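Side-chain contacts in methylxanthine N1-demethylase NdmA (Pseudomonas putida, PDB 6ICN), which catalyses the NADH-dependent N1-demethylation of caffeine to theobromine and formaldehyde, the first step of caffeine degradation, as a Rieske non-heme iron oxygenase: residues A[28-33]-A[337-342]; A[89-92]-A[97-100]; A[136-141]-A[155-160]; A[211-214]-A[219-222]; A[234-239]-A[297-302]. All coordinates share one frame; numbering follows the deposited sequence.

Contact 1: A[28-33]-A[337-342]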
# COMPACT_ATOMS: atom_id res chain seq x y z
N ARG A 28 20.27 24.04 -23.43
CA ARG A 28 19.33 24.65 -22.50
C ARG A 28 19.88 25.89 -21.82
O ARG A 28 19.14 26.54 -21.08
CB ARG A 28 18.91 23.63 -21.43
CG ARG A 28 18.35 22.34 -22.02
CD ARG A 28 17.19 21.79 -21.14
NE ARG A 28 15.90 22.13 -21.71
CZ ARG A 28 14.75 22.11 -21.04
NH1 ARG A 28 13.58 22.42 -21.64
NH2 ARG A 28 14.74 21.79 -19.75
N GLU A 29 21.15 26.20 -22.04
CA GLU A 29 21.77 27.29 -21.31
C GLU A 29 21.01 28.59 -21.51
O GLU A 29 20.83 29.37 -20.57
CB GLU A 29 23.23 27.42 -21.75
CG GLU A 29 23.95 28.63 -21.21
CD GLU A 29 24.42 28.47 -19.78
OE1 GLU A 29 24.33 27.33 -19.23
OE2 GLU A 29 24.88 29.48 -19.19
N TYR A 30 20.51 28.83 -22.73
CA TYR A 30 19.87 30.10 -23.02
C TYR A 30 18.62 30.31 -22.16
O TYR A 30 18.27 31.45 -21.85
CB TYR A 30 19.54 30.20 -24.52
CG TYR A 30 18.24 29.54 -24.97
CD1 TYR A 30 18.16 28.16 -25.13
CD2 TYR A 30 17.13 30.30 -25.26
CE1 TYR A 30 16.98 27.56 -25.55
CE2 TYR A 30 15.94 29.72 -25.69
CZ TYR A 30 15.87 28.35 -25.82
OH TYR A 30 14.70 27.76 -26.24
N LEU A 31 17.96 29.23 -21.73
CA LEU A 31 16.77 29.38 -20.90
C LEU A 31 17.07 29.98 -19.53
O LEU A 31 16.15 30.52 -18.90
CB LEU A 31 16.07 28.02 -20.74
CG LEU A 31 15.51 27.45 -22.05
CD1 LEU A 31 14.96 26.03 -21.82
CD2 LEU A 31 14.42 28.35 -22.57
N ARG A 32 18.31 29.90 -19.06
CA ARG A 32 18.67 30.47 -17.75
C ARG A 32 18.50 31.98 -17.73
O ARG A 32 18.40 32.57 -16.65
CB ARG A 32 20.11 30.10 -17.38
CG ARG A 32 20.36 28.59 -17.25
CD ARG A 32 21.84 28.26 -17.03
NE ARG A 32 22.39 28.92 -15.85
CZ ARG A 32 22.43 28.38 -14.64
NH1 ARG A 32 21.95 27.15 -14.45
NH2 ARG A 32 22.95 29.06 -13.62
N HIS A 33 18.44 32.63 -18.90
CA HIS A 33 18.34 34.08 -18.95
C HIS A 33 16.92 34.60 -18.77
O HIS A 33 16.75 35.82 -18.65
CB HIS A 33 18.93 34.58 -20.28
CG HIS A 33 20.41 34.42 -20.34
ND1 HIS A 33 21.28 35.43 -20.00
CD2 HIS A 33 21.18 33.34 -20.63
CE1 HIS A 33 22.52 34.99 -20.10
NE2 HIS A 33 22.49 33.73 -20.48
N LYS A 337 10.74 28.00 -34.51
CA LYS A 337 11.65 28.87 -35.24
C LYS A 337 12.22 29.96 -34.34
O LYS A 337 13.43 30.21 -34.33
CB LYS A 337 10.92 29.48 -36.43
CG LYS A 337 11.78 30.45 -37.26
CD LYS A 337 11.00 30.93 -38.46
CE LYS A 337 11.76 32.02 -39.20
NZ LYS A 337 11.01 32.44 -40.42
N TRP A 338 11.34 30.62 -33.56
CA TRP A 338 11.82 31.68 -32.67
C TRP A 338 12.74 31.11 -31.59
O TRP A 338 13.79 31.69 -31.29
CB TRP A 338 10.65 32.44 -32.06
CG TRP A 338 11.03 33.80 -31.50
CD1 TRP A 338 12.27 34.36 -31.43
CD2 TRP A 338 10.13 34.76 -30.96
NE1 TRP A 338 12.20 35.62 -30.87
CE2 TRP A 338 10.89 35.90 -30.58
CE3 TRP A 338 8.74 34.79 -30.77
CZ2 TRP A 338 10.31 37.02 -30.00
CZ3 TRP A 338 8.16 35.90 -30.21
CH2 TRP A 338 8.95 37.01 -29.82
N LEU A 339 12.36 29.98 -30.98
CA LEU A 339 13.24 29.39 -29.97
C LEU A 339 14.63 29.09 -30.55
O LEU A 339 15.65 29.32 -29.89
CB LEU A 339 12.64 28.10 -29.40
CG LEU A 339 11.42 28.24 -28.49
CD1 LEU A 339 11.06 26.86 -27.94
CD2 LEU A 339 11.68 29.21 -27.36
N ARG A 340 14.68 28.55 -31.78
CA ARG A 340 15.96 28.29 -32.44
C ARG A 340 16.77 29.58 -32.59
O ARG A 340 17.98 29.58 -32.33
CB ARG A 340 15.73 27.64 -33.83
CG ARG A 340 17.02 27.12 -34.52
CD ARG A 340 16.80 26.53 -35.93
NE ARG A 340 15.43 26.04 -36.12
CZ ARG A 340 14.58 26.42 -37.08
NH1 ARG A 340 14.91 27.37 -37.96
NH2 ARG A 340 13.37 25.84 -37.12
N GLU A 341 16.11 30.67 -32.98
CA GLU A 341 16.80 31.95 -33.14
C GLU A 341 17.33 32.45 -31.81
O GLU A 341 18.42 33.03 -31.75
CB GLU A 341 15.86 32.99 -33.74
CG GLU A 341 15.47 32.73 -35.19
CD GLU A 341 14.43 33.73 -35.68
OE1 GLU A 341 14.27 34.78 -35.02
OE2 GLU A 341 13.78 33.47 -36.71
N LEU A 342 16.57 32.25 -30.73
CA LEU A 342 17.03 32.70 -29.42
C LEU A 342 18.24 31.90 -28.97
O LEU A 342 19.20 32.46 -28.42
CB LEU A 342 15.88 32.60 -28.41
CG LEU A 342 14.75 33.62 -28.60
CD1 LEU A 342 13.46 33.24 -27.87
CD2 LEU A 342 15.21 35.03 -28.18

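Contact 2: A[89-92]-A[97-100]. With FES (Fe2/s2 (inorganic) cluster), chain D.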
# COMPACT_ATOMS: atom_id res chain seq x y z
N LEU A 89 16.29 22.80 4.72
CA LEU A 89 15.94 22.15 5.98
C LEU A 89 16.16 23.07 7.17
O LEU A 89 16.01 22.64 8.32
CB LEU A 89 16.72 20.85 6.16
CG LEU A 89 16.43 19.75 5.13
CD1 LEU A 89 17.15 18.47 5.58
CD2 LEU A 89 14.95 19.51 4.97
N GLY A 90 16.48 24.34 6.92
CA GLY A 90 16.78 25.31 7.96
C GLY A 90 15.60 26.18 8.34
O GLY A 90 14.43 25.80 8.16
N THR A 91 15.90 27.37 8.86
CA THR A 91 14.90 28.24 9.47
C THR A 91 15.21 29.69 9.14
O THR A 91 16.37 30.09 9.10
CB THR A 91 14.87 28.03 11.00
OG1 THR A 91 13.79 28.79 11.58
CG2 THR A 91 16.13 28.48 11.61
N VAL A 92 14.17 30.48 8.90
CA VAL A 92 14.34 31.93 8.78
C VAL A 92 14.47 32.52 10.17
O VAL A 92 13.65 32.25 11.06
CB VAL A 92 13.16 32.56 8.02
CG1 VAL A 92 13.25 34.09 8.07
CG2 VAL A 92 13.12 32.06 6.58
N LEU A 97 18.63 33.47 6.61
CA LEU A 97 18.34 32.05 6.48
C LEU A 97 19.42 31.26 7.22
O LEU A 97 20.62 31.38 6.89
CB LEU A 97 18.26 31.63 5.01
CG LEU A 97 17.99 30.15 4.70
CD1 LEU A 97 16.68 29.69 5.37
CD2 LEU A 97 17.93 29.94 3.19
N GLN A 98 19.01 30.47 8.20
CA GLN A 98 19.92 29.75 9.09
C GLN A 98 20.01 28.29 8.68
O GLN A 98 18.98 27.60 8.58
CB GLN A 98 19.43 29.86 10.53
CG GLN A 98 20.30 29.12 11.54
CD GLN A 98 19.88 29.44 12.95
OE1 GLN A 98 19.82 30.61 13.33
NE2 GLN A 98 19.59 28.43 13.73
N CYS A 99 21.22 27.82 8.46
CA CYS A 99 21.44 26.41 8.12
C CYS A 99 21.09 25.51 9.30
O CYS A 99 21.42 25.82 10.44
CB CYS A 99 22.90 26.20 7.74
SG CYS A 99 23.29 24.50 7.26
N PRO A 100 20.49 24.34 9.05
CA PRO A 100 20.15 23.42 10.15
C PRO A 100 21.34 22.75 10.84
O PRO A 100 21.19 22.28 11.98
CB PRO A 100 19.29 22.35 9.46
CG PRO A 100 19.78 22.34 8.07
CD PRO A 100 20.09 23.79 7.74
FE1 FES D . 25.61 24.67 7.15
FE2 FES D . 27.55 23.70 8.71
S1 FES D . 26.66 22.75 6.87
S2 FES D . 26.36 25.52 9.03

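Contact 3: A[136-141]-A[155-160]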
# COMPACT_ATOMS: atom_id res chain seq x y z
N GLU A 136 8.27 38.21 -6.44
CA GLU A 136 6.86 37.83 -6.49
C GLU A 136 6.13 38.67 -7.53
O GLU A 136 6.34 39.89 -7.63
CB GLU A 136 6.19 37.99 -5.12
CG GLU A 136 4.69 37.61 -5.10
CD GLU A 136 3.74 38.72 -5.60
OE1 GLU A 136 2.70 38.40 -6.23
OE2 GLU A 136 4.00 39.92 -5.35
N ARG A 137 5.27 38.02 -8.31
CA ARG A 137 4.35 38.72 -9.19
C ARG A 137 3.17 37.79 -9.47
O ARG A 137 3.37 36.60 -9.73
CB ARG A 137 5.02 39.16 -10.51
CG ARG A 137 4.17 40.22 -11.25
CD ARG A 137 4.95 41.00 -12.32
NE ARG A 137 6.07 41.77 -11.77
CZ ARG A 137 6.96 42.42 -12.51
NH1 ARG A 137 6.85 42.40 -13.83
NH2 ARG A 137 7.96 43.08 -11.94
N TYR A 138 1.96 38.34 -9.40
CA TYR A 138 0.72 37.61 -9.68
C TYR A 138 0.46 36.48 -8.71
O TYR A 138 -0.35 35.60 -8.99
CB TYR A 138 0.69 37.02 -11.10
CG TYR A 138 1.19 37.95 -12.18
CD1 TYR A 138 0.73 39.26 -12.26
CD2 TYR A 138 2.13 37.51 -13.10
CE1 TYR A 138 1.19 40.11 -13.27
CE2 TYR A 138 2.59 38.35 -14.11
CZ TYR A 138 2.12 39.65 -14.17
OH TYR A 138 2.56 40.50 -15.16
N GLY A 139 1.13 36.47 -7.55
CA GLY A 139 0.93 35.36 -6.63
C GLY A 139 1.86 34.18 -6.87
O GLY A 139 1.70 33.13 -6.23
N LEU A 140 2.79 34.31 -7.80
CA LEU A 140 3.84 33.33 -8.01
C LEU A 140 5.19 33.92 -7.64
O LEU A 140 5.37 35.15 -7.63
CB LEU A 140 3.88 32.86 -9.48
CG LEU A 140 2.56 32.41 -10.13
CD1 LEU A 140 2.76 31.96 -11.58
CD2 LEU A 140 1.87 31.33 -9.33
N ILE A 141 6.14 33.04 -7.38
CA ILE A 141 7.53 33.41 -7.12
C ILE A 141 8.33 33.08 -8.37
O ILE A 141 8.28 31.93 -8.86
CB ILE A 141 8.11 32.67 -5.90
CG1 ILE A 141 7.30 32.98 -4.65
CG2 ILE A 141 9.59 33.00 -5.73
CD1 ILE A 141 7.30 34.42 -4.29
N PRO A 155 6.91 37.52 -17.32
CA PRO A 155 5.79 37.47 -18.28
C PRO A 155 4.58 38.33 -17.95
O PRO A 155 4.32 38.66 -16.79
CB PRO A 155 5.41 35.98 -18.26
CG PRO A 155 6.71 35.30 -18.03
CD PRO A 155 7.48 36.18 -17.08
N TYR A 156 3.83 38.68 -18.99
CA TYR A 156 2.67 39.54 -18.90
C TYR A 156 1.41 38.73 -18.60
O TYR A 156 1.09 37.77 -19.31
CB TYR A 156 2.52 40.32 -20.21
CG TYR A 156 1.20 41.03 -20.43
CD1 TYR A 156 0.88 42.18 -19.73
CD2 TYR A 156 0.28 40.56 -21.37
CE1 TYR A 156 -0.33 42.84 -19.95
CE2 TYR A 156 -0.92 41.21 -21.61
CZ TYR A 156 -1.22 42.36 -20.89
OH TYR A 156 -2.42 43.00 -21.12
N PHE A 157 0.68 39.13 -17.56
CA PHE A 157 -0.65 38.63 -17.22
C PHE A 157 -1.62 39.80 -17.33
O PHE A 157 -1.53 40.76 -16.57
CB PHE A 157 -0.62 38.06 -15.79
CG PHE A 157 -1.94 37.54 -15.27
CD1 PHE A 157 -2.90 37.00 -16.12
CD2 PHE A 157 -2.19 37.56 -13.91
CE1 PHE A 157 -4.11 36.50 -15.62
CE2 PHE A 157 -3.39 37.05 -13.40
CZ PHE A 157 -4.36 36.53 -14.25
N SER A 158 -2.57 39.71 -18.28
CA SER A 158 -3.41 40.87 -18.60
C SER A 158 -4.40 41.22 -17.49
O SER A 158 -4.83 42.38 -17.39
CB SER A 158 -4.16 40.61 -19.92
OG SER A 158 -5.12 39.57 -19.80
N ALA A 159 -4.79 40.26 -16.66
CA ALA A 159 -5.86 40.47 -15.70
C ALA A 159 -5.39 41.10 -14.41
O ALA A 159 -6.24 41.52 -13.61
CB ALA A 159 -6.56 39.14 -15.37
N ALA A 160 -4.09 41.19 -14.18
CA ALA A 160 -3.59 41.77 -12.94
C ALA A 160 -4.08 43.22 -12.82
O ALA A 160 -4.01 43.99 -13.78
CB ALA A 160 -2.06 41.72 -12.91

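Contact 4: A[211-214]-A[219-222]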
# COMPACT_ATOMS: atom_id res chain seq x y z
N VAL A 211 -3.55 31.63 -38.76
CA VAL A 211 -3.67 33.00 -38.25
C VAL A 211 -2.35 33.75 -38.42
O VAL A 211 -1.27 33.16 -38.33
CB VAL A 211 -4.11 33.00 -36.77
CG1 VAL A 211 -5.37 32.17 -36.60
CG2 VAL A 211 -3.00 32.47 -35.88
N PRO A 212 -2.38 35.06 -38.67
CA PRO A 212 -1.15 35.85 -38.62
C PRO A 212 -0.62 35.93 -37.19
O PRO A 212 -1.39 35.93 -36.23
CB PRO A 212 -1.57 37.23 -39.14
CG PRO A 212 -3.04 37.27 -38.97
CD PRO A 212 -3.55 35.88 -39.05
N MET A 213 0.70 35.96 -37.07
CA MET A 213 1.38 35.98 -35.78
C MET A 213 2.40 37.11 -35.76
O MET A 213 3.23 37.22 -36.68
CB MET A 213 2.10 34.66 -35.49
CG MET A 213 1.19 33.46 -35.46
SD MET A 213 2.11 31.91 -35.32
CE MET A 213 2.68 32.03 -33.60
N ASP A 214 2.35 37.94 -34.72
CA ASP A 214 3.26 39.05 -34.55
C ASP A 214 4.21 38.79 -33.39
O ASP A 214 3.79 38.25 -32.35
CB ASP A 214 2.51 40.35 -34.26
CG ASP A 214 1.51 40.69 -35.33
OD1 ASP A 214 1.78 40.38 -36.51
OD2 ASP A 214 0.46 41.27 -34.99
N GLN A 219 7.06 38.96 -27.11
CA GLN A 219 5.81 38.21 -27.02
C GLN A 219 5.36 37.78 -28.41
O GLN A 219 5.54 38.52 -29.38
CB GLN A 219 4.70 39.04 -26.37
CG GLN A 219 5.13 39.74 -25.09
CD GLN A 219 4.17 40.84 -24.69
OE1 GLN A 219 3.38 41.31 -25.51
NE2 GLN A 219 4.24 41.27 -23.44
N PHE A 220 4.78 36.59 -28.50
CA PHE A 220 4.00 36.22 -29.67
C PHE A 220 2.56 36.67 -29.45
O PHE A 220 1.96 36.37 -28.41
CB PHE A 220 4.05 34.71 -29.91
CG PHE A 220 4.82 34.30 -31.13
CD1 PHE A 220 4.81 35.09 -32.28
CD2 PHE A 220 5.53 33.10 -31.16
CE1 PHE A 220 5.52 34.70 -33.42
CE2 PHE A 220 6.25 32.71 -32.30
CZ PHE A 220 6.24 33.52 -33.42
N ARG A 221 2.00 37.39 -30.42
CA ARG A 221 0.62 37.85 -30.35
C ARG A 221 -0.15 37.33 -31.55
O ARG A 221 0.31 37.45 -32.70
CB ARG A 221 0.54 39.38 -30.30
CG ARG A 221 1.29 39.99 -29.13
CD ARG A 221 0.91 41.42 -28.91
NE ARG A 221 1.69 42.00 -27.82
CZ ARG A 221 1.52 43.23 -27.37
NH1 ARG A 221 0.60 44.02 -27.92
NH2 ARG A 221 2.27 43.69 -26.38
N PHE A 222 -1.32 36.74 -31.30
CA PHE A 222 -2.18 36.24 -32.37
C PHE A 222 -3.60 36.04 -31.83
O PHE A 222 -3.81 35.89 -30.62
CB PHE A 222 -1.63 34.95 -33.01
CG PHE A 222 -1.24 33.86 -32.01
CD1 PHE A 222 0.04 33.82 -31.46
CD2 PHE A 222 -2.14 32.86 -31.69
CE1 PHE A 222 0.40 32.80 -30.57
CE2 PHE A 222 -1.79 31.83 -30.80
CZ PHE A 222 -0.53 31.81 -30.23

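Contact 5: A[234-239]-A[297-302]. With CFF (caffeine), chain F.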
# COMPACT_ATOMS: atom_id res chain seq x y z
N ASN A 234 -21.27 25.54 -20.52
CA ASN A 234 -21.26 27.00 -20.44
C ASN A 234 -20.02 27.53 -19.72
O ASN A 234 -19.60 28.67 -19.99
CB ASN A 234 -22.55 27.50 -19.76
CG ASN A 234 -22.54 29.01 -19.49
OD1 ASN A 234 -22.81 29.45 -18.36
ND2 ASN A 234 -22.23 29.82 -20.51
N GLN A 235 -19.41 26.74 -18.83
CA GLN A 235 -18.17 27.19 -18.19
C GLN A 235 -16.93 26.97 -19.05
O GLN A 235 -15.84 27.38 -18.65
CB GLN A 235 -17.98 26.50 -16.83
CG GLN A 235 -17.59 25.02 -16.90
CD GLN A 235 -18.80 24.09 -16.91
OE1 GLN A 235 -19.87 24.46 -17.41
NE2 GLN A 235 -18.63 22.89 -16.36
N ALA A 236 -17.07 26.34 -20.22
CA ALA A 236 -15.95 26.24 -21.14
C ALA A 236 -15.56 27.63 -21.63
O ALA A 236 -16.43 28.35 -22.15
CB ALA A 236 -16.30 25.34 -22.33
N PRO A 237 -14.30 28.06 -21.47
CA PRO A 237 -13.89 29.35 -22.04
C PRO A 237 -13.73 29.26 -23.55
O PRO A 237 -12.61 29.12 -24.05
CB PRO A 237 -12.55 29.64 -21.35
CG PRO A 237 -12.52 28.71 -20.14
CD PRO A 237 -13.25 27.49 -20.59
N ILE A 238 -14.84 29.33 -24.27
CA ILE A 238 -14.85 29.25 -25.72
C ILE A 238 -15.40 30.56 -26.28
O ILE A 238 -16.46 31.02 -25.86
CB ILE A 238 -15.68 28.05 -26.21
CG1 ILE A 238 -14.88 26.75 -26.07
CG2 ILE A 238 -16.13 28.25 -27.65
CD1 ILE A 238 -13.70 26.65 -27.02
N GLY A 239 -14.66 31.16 -27.21
CA GLY A 239 -15.08 32.41 -27.82
C GLY A 239 -14.01 33.00 -28.72
O GLY A 239 -13.30 32.25 -29.40
N ILE A 297 -12.47 25.41 -11.62
CA ILE A 297 -11.31 24.58 -11.28
C ILE A 297 -11.54 23.16 -11.74
O ILE A 297 -10.64 22.52 -12.31
CB ILE A 297 -11.02 24.65 -9.76
CG1 ILE A 297 -10.53 26.05 -9.39
CG2 ILE A 297 -9.96 23.60 -9.38
CD1 ILE A 297 -10.59 26.34 -7.87
N ALA A 298 -12.75 22.63 -11.53
CA ALA A 298 -13.01 21.26 -11.95
C ALA A 298 -12.91 21.13 -13.47
O ALA A 298 -12.37 20.13 -13.98
CB ALA A 298 -14.39 20.81 -11.46
N PHE A 299 -13.42 22.13 -14.20
CA PHE A 299 -13.33 22.12 -15.66
C PHE A 299 -11.87 22.18 -16.12
O PHE A 299 -11.45 21.40 -16.98
CB PHE A 299 -14.12 23.28 -16.24
CG PHE A 299 -14.12 23.30 -17.74
CD1 PHE A 299 -14.98 22.49 -18.44
CD2 PHE A 299 -13.24 24.10 -18.43
CE1 PHE A 299 -14.98 22.48 -19.84
CE2 PHE A 299 -13.22 24.11 -19.82
CZ PHE A 299 -14.09 23.30 -20.52
N ASN A 300 -11.08 23.10 -15.55
CA ASN A 300 -9.66 23.16 -15.92
C ASN A 300 -8.97 21.84 -15.64
O ASN A 300 -8.18 21.35 -16.46
CB ASN A 300 -8.96 24.30 -15.16
CG ASN A 300 -9.49 25.67 -15.55
OD1 ASN A 300 -9.95 25.87 -16.67
ND2 ASN A 300 -9.45 26.61 -14.61
N ASP A 301 -9.24 21.24 -14.47
CA ASP A 301 -8.61 19.98 -14.12
C ASP A 301 -8.99 18.88 -15.11
O ASP A 301 -8.17 18.01 -15.44
CB ASP A 301 -9.01 19.57 -12.70
CG ASP A 301 -8.34 20.43 -11.63
OD1 ASP A 301 -7.43 21.22 -11.95
OD2 ASP A 301 -8.75 20.28 -10.46
N LEU A 302 -10.24 18.90 -15.59
CA LEU A 302 -10.69 17.92 -16.58
C LEU A 302 -9.92 18.08 -17.89
O LEU A 302 -9.44 17.09 -18.47
CB LEU A 302 -12.20 18.08 -16.80
CG LEU A 302 -12.85 17.28 -17.93
CD1 LEU A 302 -12.64 15.78 -17.69
CD2 LEU A 302 -14.33 17.63 -18.08
N1 CFF F . -6.67 25.58 -23.12
C2 CFF F . -7.70 26.26 -23.71
C10 CFF F . -5.48 25.26 -23.89
C6 CFF F . -6.75 25.19 -21.85
N3 CFF F . -8.81 26.56 -23.00
O11 CFF F . -7.61 26.60 -24.86
C12 CFF F . -9.92 27.28 -23.62
C4 CFF F . -8.90 26.16 -21.71
C5 CFF F . -7.89 25.50 -21.13
N9 CFF F . -9.87 26.32 -20.79
O13 CFF F . -5.84 24.59 -21.33
N7 CFF F . -8.23 25.25 -19.85
C8 CFF F . -9.46 25.76 -19.65
C14 CFF F . -7.65 24.60 -18.69

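Contact 1: A[28-33]-A[337-342]
The loop leading into strand 35-40, the first strand of the Rieske-side sheet, docks here on helix 330-348 near the C-terminal end of the chain. One side chain, Y30, makes the contact. Its ring reaches the helix and crosses L339 and L342 at about a right angle. The hydroxyl end goes to L339: Y30 OH lies 3.5 Å from L339 CD2 and 3.8 Å from L339 CB. The ring rim goes to L342 one turn further on, with Y30 CE2 4.0 Å from L342 CB. L342 CB comes in obliquely to the ring. No hydrogen bond crosses between the two segments, so dispersion carries the join.

Y30 gets there with CG set between its own backbone N and carbonyl carbon (chi1 83°). L31, the next residue, lays CD2 3.5 Å above one face of the ring, near the rim. The backbone around them turns tightly. L31 N bonds to R28 O and R32 N bonds to E29 O. The helix is regular here, with L342 N bonded to W338 O at 2.9 Å.

This places the start of the chain against a helix about 300 residues later, away from the iron-sulfur cluster and the caffeine pocket. K343 and H346 of the same helix also touch Y30. On the helix side, L342 packs on F353, A356 and L357 of helix 350-358, and L339 touches E180 and M247. R28 NH1 forms a salt bridge with E180 OE1, which ties the loop to helix 179-186 as well.

Contact 2: A[89-92]-A[97-100]
T91 and Q98 form an antiparallel hydrogen-bonded pair, with T91 N to Q98 O at 3.1 Å and Q98 N to T91 O at 2.8 Å. V92 and L97 follow as a non-hydrogen-bonded pair. T91 and Q98 send their side chains to the same face and lie side by side. T91 CG2 touches Q98 CB at 3.7 Å. The Q98 chain runs on extended, and its OE1 is bonded to Q105 NE2. V92 and L97 occupy the other face. The end of L97 comes back toward the first strand, with CD1 3.8 Å from T91 O.

G90 comes just before the T91-Q98 pair, close against the second strand. Its CA is 3.2 Å from Q98 O, in a CA-H...O contact. A CB at G90 would clash with that oxygen. P100 then packs on L89, with L89 CB 3.9 Å from P100 CG.

This hairpin belongs to the cluster-binding part of the Rieske domain. C99 follows directly on its second strand and turns away from the first. C99 SG is swung opposite its own backbone N (chi1 -179°) and binds FE1 of the [2Fe-2S] cluster at 2.3 Å. C80 SG is the other cysteine ligand. H82 and H102 probably hold the second iron, as in other Rieske clusters. A neighbouring subunit packs on this end: its S313, V310 and F194 touch L89, P100 and Q98.

Contact 3: A[136-141]-A[155-160]
Y138 lays its ring over F157. A chi1 of -43°, with CG opposite the carbonyl carbon, sends the ring toward F157. F157 CB sits over the centre of one ring face, 3.5 Å from the centroid, in a CH-pi contact. The F157 ring continues from there and turns its edge to the same Y138 ring. The two form a T-shaped pair, with centroids 5.4 Å apart and planes at 85°. R137 CG covers the opposite face of Y138, 3.4 Å above its centre.

A160 CB closes in obliquely, 3.6 Å from Y138 CE1. At the far end, F157 N gives a weak hydrogen bond to Y138 OH at 3.3 Å. P155 O also lies close to Y138 OH, at 3.0 Å and near the ring plane. An alanine in place of Y138 is likely to open a gap over F157 CB and leave F157 N without this acceptor.

Within the turn, G139 N is held by E136 OE1 at 2.8 Å. R137 and L140 are bonded N to O both ways. I283 of strand 277-286 touches both Y138 and F157, so the pair rests on the sheet of the catalytic domain. The loop 155-160 ends in a type I turn from F157 to A160. The residues 137-140 form a type I' turn, characteristic of tight two-residue beta hairpins; it joins strands 131-137 and 140-144 of the Rieske-side sheet.

Contact 4: A[211-214]-A[219-222]
M213 and F220 make the tight part of this contact. M213 CE stands over the centre of the F220 ring, 3.7 Å from the centroid and 3° off the ring normal. The same methyl touches F222 CD1 at 3.8 Å, so it is wedged between two phenylalanines. A bend at the end of the methionine chain (chi3 72°) puts it there. M213 SD stands above the F220 face at a longer 5.0 Å from the centroid, a Met-aromatic contact. D214 O meets the F220 ring at its edge, in plane, 3.3 Å from CD1. V211 CG2 adds a contact with F222 CB. A leucine in place of F220 would probably take the flat platform from under the M213 methyl and leave W338, its edge-to-face partner, without a ring mate.

The backbones join as an antiparallel hydrogen-bonded pair. D214 N bonds R221 O almost straight (179°), and R221 N bonds D214 O. This is the start of the hairpin 214-216/219-225, at one margin of the seven-stranded sheet of the catalytic domain. Helix 330-348 covers the apolar face through V331 and Q334.

The solvent side is looser and holds R221 and Q219, both partly exposed. The R221 side chain meets the partner strand only through CB, 4.0 Å from D214 O, and stretches along its own strand instead. Its NE and NH2 both grip Q219 OE1, side-on, NE at 2.9 Å. D214, on the same face as R221, is buried by the C-terminal tail: OD2 forms a salt bridge with R366 and bonds S364 and Y368, and OD1 accepts from E363 N.

Contact 5: A[234-239]-A[297-302]
F299 of helix 293-313 meets A236 and P237 of the loop 234-239 beside the caffeine pocket of the Rieske oxygenase catalytic domain. Of these two segments, P237 and N300 line the pocket. P237 meets the edge of caffeine, with CG 3.6 Å from N9, and its carbonyl O is 3.3 Å from the methyl carbon C12. N300 comes from the helix, with OD1 3.0 Å from caffeine C8. The contacts at C8 and N9 lie on the side of the purine away from the N1 methyl that the enzyme removes.

F299 forms the next layer. It turns an edge to caffeine C8 and reaches from the helix onto the loop. P237 CD lies 3.5 Å from F299 CE2, obliquely, and A236 CB is 3.5 Å from F299 CZ. The backbone of Q235 and A236 runs over one face of the ring. A chi1 of -177° carries the F299 ring out from the helix to the loop. T199 and L200 also touch it.

Further out, P237 is the centre of an inverse gamma turn, closed by a weak bond from I238 N to A236 O. Q235 also touches L295 and H296 of the helix. A bend in its chain (chi2 -90°) turns the amide aside, its plane 63° from the F299 ring, while CG touches F299 CB at 3.9 Å. On the helix, N300 ND2 donates to Q170 OE1, which helps fix the amide with its OD1 at caffeine C8.

Contacts 1, 4 and 5 are buried; contacts 2 and 3 are partly buried. Contacts 1 and 4 share helix 330-348 and touch directly, where W338 of 337-342 packs on F220 and Q219. Contact 3 reaches contact 4 through Y156 on Q219. Contact 2 stands apart in the cluster-binding part, its centre 46 Å from that of contact 4, and unlike contact 4 it is touched by another subunit. Backbone hydrogen bonds pair the segments of contacts 2 and 4. Contacts 1 and 5 have none across them and rely on a single aromatic side chain, while contact 3 adds a weak one. Contacts 2 and 5 reach bound groups, the cluster and caffeine.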